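Local coordinates for amino acid ABC transporter, binding protein (Thermus thermophilus, PDB 3VV5), which serves as the periplasmic solute-binding protein of an amino acid ABC transporter and binds S-(2-aminoethyl)-L-cysteine (thialysine) in its pocket, at residues 137-142 with 160-165. Numbering follows the deposited sequence.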
loop_
_atom_site.group_PDB
_atom_site.type_symbol
_atom_site.label_atom_id
_atom_site.label_comp_id
_atom_site.label_asym_id
_atom_site.label_seq_id
_atom_site.Cartn_x
_atom_site.Cartn_y
_atom_site.Cartn_z
ATOM N N LYS A 137 9.184 0.647 -22.736
ATOM C CA LYS A 137 9.602 0.174 -24.068
ATOM C C LYS A 137 10.609 -0.977 -23.921
ATOM O O LYS A 137 10.562 -1.957 -24.675
ATOM C CB LYS A 137 10.209 1.339 -24.884
ATOM C CG LYS A 137 10.502 1.029 -26.358
ATOM C CD LYS A 137 11.565 1.995 -26.922
ATOM C CE LYS A 137 11.923 1.694 -28.381
ATOM N NZ LYS A 137 12.459 0.309 -28.610
ATOM N N ASP A 138 11.495 -0.856 -22.935
ATOM C CA ASP A 138 12.550 -1.852 -22.671
ATOM C C ASP A 138 12.002 -3.233 -22.278
ATOM O O ASP A 138 12.741 -4.229 -22.286
ATOM C CB ASP A 138 13.455 -1.385 -21.516
ATOM C CG ASP A 138 14.489 -0.360 -21.921
ATOM O OD1 ASP A 138 14.629 -0.047 -23.127
ATOM O OD2 ASP A 138 15.183 0.139 -20.995
ATOM N N LEU A 139 10.727 -3.280 -21.890
ATOM C CA LEU A 139 10.116 -4.511 -21.365
ATOM C C LEU A 139 9.625 -5.479 -22.441
ATOM O O LEU A 139 9.226 -6.607 -22.142
ATOM C CB LEU A 139 8.996 -4.189 -20.368
ATOM C CG LEU A 139 9.403 -3.465 -19.072
ATOM C CD1 LEU A 139 8.216 -3.240 -18.161
ATOM C CD2 LEU A 139 10.488 -4.180 -18.327
ATOM N N GLN A 140 9.666 -5.042 -23.694
ATOM C CA GLN A 140 9.367 -5.929 -24.827
ATOM C C GLN A 140 10.252 -7.185 -24.817
ATOM O O GLN A 140 11.471 -7.089 -24.831
ATOM C CB GLN A 140 9.502 -5.155 -26.149
ATOM C CG GLN A 140 8.462 -4.046 -26.254
ATOM C CD GLN A 140 8.559 -3.213 -27.518
ATOM O OE1 GLN A 140 8.522 -3.737 -28.634
ATOM N NE2 GLN A 140 8.648 -1.895 -27.346
ATOM N N GLY A 141 9.629 -8.361 -24.755
ATOM C CA GLY A 141 10.377 -9.635 -24.749
ATOM C C GLY A 141 10.914 -10.008 -23.376
ATOM O O GLY A 141 11.697 -10.959 -23.233
ATOM N N LYS A 142 10.470 -9.278 -22.353
ATOM C CA LYS A 142 11.014 -9.459 -21.004
ATOM C C LYS A 142 10.011 -10.127 -20.076
ATOM O O LYS A 142 8.802 -10.154 -20.346
ATOM C CB LYS A 142 11.514 -8.121 -20.431
ATOM C CG LYS A 142 12.536 -7.423 -21.326
ATOM C CD LYS A 142 13.871 -8.148 -21.316
ATOM C CE LYS A 142 14.819 -7.590 -22.357
ATOM N NZ LYS A 142 16.188 -8.164 -22.113
ATOM N N PRO A 160 2.674 -3.125 -23.992
ATOM C CA PRO A 160 2.673 -4.135 -25.052
ATOM C C PRO A 160 4.018 -4.850 -25.181
ATOM O O PRO A 160 5.076 -4.244 -24.960
ATOM C CB PRO A 160 2.340 -3.336 -26.326
ATOM C CG PRO A 160 2.146 -1.878 -25.878
ATOM C CD PRO A 160 2.781 -1.756 -24.527
ATOM N N GLY A 161 3.961 -6.140 -25.497
ATOM C CA GLY A 161 5.145 -6.877 -25.886
ATOM C C GLY A 161 5.871 -7.600 -24.779
ATOM O O GLY A 161 6.868 -8.262 -25.038
ATOM N N ILE A 162 5.385 -7.477 -23.542
ATOM C CA ILE A 162 5.962 -8.225 -22.428
ATOM C C ILE A 162 5.769 -9.720 -22.662
ATOM O O ILE A 162 4.669 -10.172 -22.982
ATOM C CB ILE A 162 5.349 -7.807 -21.077
ATOM C CG1 ILE A 162 5.799 -6.381 -20.723
ATOM C CG2 ILE A 162 5.734 -8.818 -19.970
ATOM C CD1 ILE A 162 5.001 -5.723 -19.611
ATOM N N LYS A 163 6.843 -10.483 -22.504
ATOM C CA LYS A 163 6.813 -11.916 -22.800
ATOM C C LYS A 163 5.947 -12.662 -21.778
ATOM O O LYS A 163 5.170 -13.543 -22.133
ATOM C CB LYS A 163 8.237 -12.473 -22.823
ATOM C CG LYS A 163 8.349 -13.974 -23.056
ATOM C CD LYS A 163 9.809 -14.355 -23.257
ATOM C CE LYS A 163 10.083 -15.791 -22.836
ATOM N NZ LYS A 163 9.388 -16.772 -23.714
ATOM N N GLU A 164 6.066 -12.275 -20.510
ATOM C CA GLU A 164 5.317 -12.934 -19.457
ATOM C C GLU A 164 5.244 -12.059 -18.214
ATOM O O GLU A 164 6.217 -11.393 -17.848
ATOM C CB GLU A 164 5.950 -14.281 -19.120
ATOM C CG GLU A 164 4.939 -15.340 -18.728
ATOM C CD GLU A 164 5.586 -16.515 -18.045
ATOM O OE1 GLU A 164 6.095 -16.330 -16.913
ATOM O OE2 GLU A 164 5.584 -17.620 -18.638
ATOM N N VAL A 165 4.069 -12.066 -17.596
ATOM C CA VAL A 165 3.828 -11.371 -16.336
ATOM C C VAL A 165 3.639 -12.413 -15.233
ATOM O O VAL A 165 2.575 -13.029 -15.120
ATOM C CB VAL A 165 2.607 -10.415 -16.412
ATOM C CG1 VAL A 165 2.469 -9.605 -15.110
ATOM C CG2 VAL A 165 2.699 -9.482 -17.614
#
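A type II beta turn, Leu-139 to Lys-142, docks on the loop that leads into strand 164-168, joining the starts of two neighbouring parallel strands. The turn is closed by Lys-142 N bonding to Leu-139 O at 3.0 Å, and Gly-141 fills its third position, where the positive phi of 82° favours glycine. Across the contact, Gly-141 N gives a nearly straight hydrogen bond to Gly-161 O (2.8 Å, 166°), and the same oxygen meets Gln-140 CA in a CA-H...O contact of 3.4 Å. Gly-161 likewise has a positive phi, which suits glycine, and Gln-140 CG lies against Pro-160 O. Further along, Lys-142 O accepts a bent bond from Lys-163 N (2.9 Å) and a weak one from Glu-164 N. Beneath these bonds Ile-162 is well suited by its branching: with CG1 beside the backbone N (chi1 -69°), that branch packs on Leu-139 CB at 3.9 Å, while CG2 lies 3.4 Å from Lys-142 O. Lys-163 CB lies beside Lys-142 O and the Gly-141 carbonyl carbon, and its chain runs past Gly-141 O before its end turns away, as befits an exposed lysine. Leu-139 and Ile-162 both rest on Val-144 of strand 143-147, to whose backbone Glu-164 is also bonded; helix 151-158 makes the beta-alpha-beta crossover from that strand to strand 164-168.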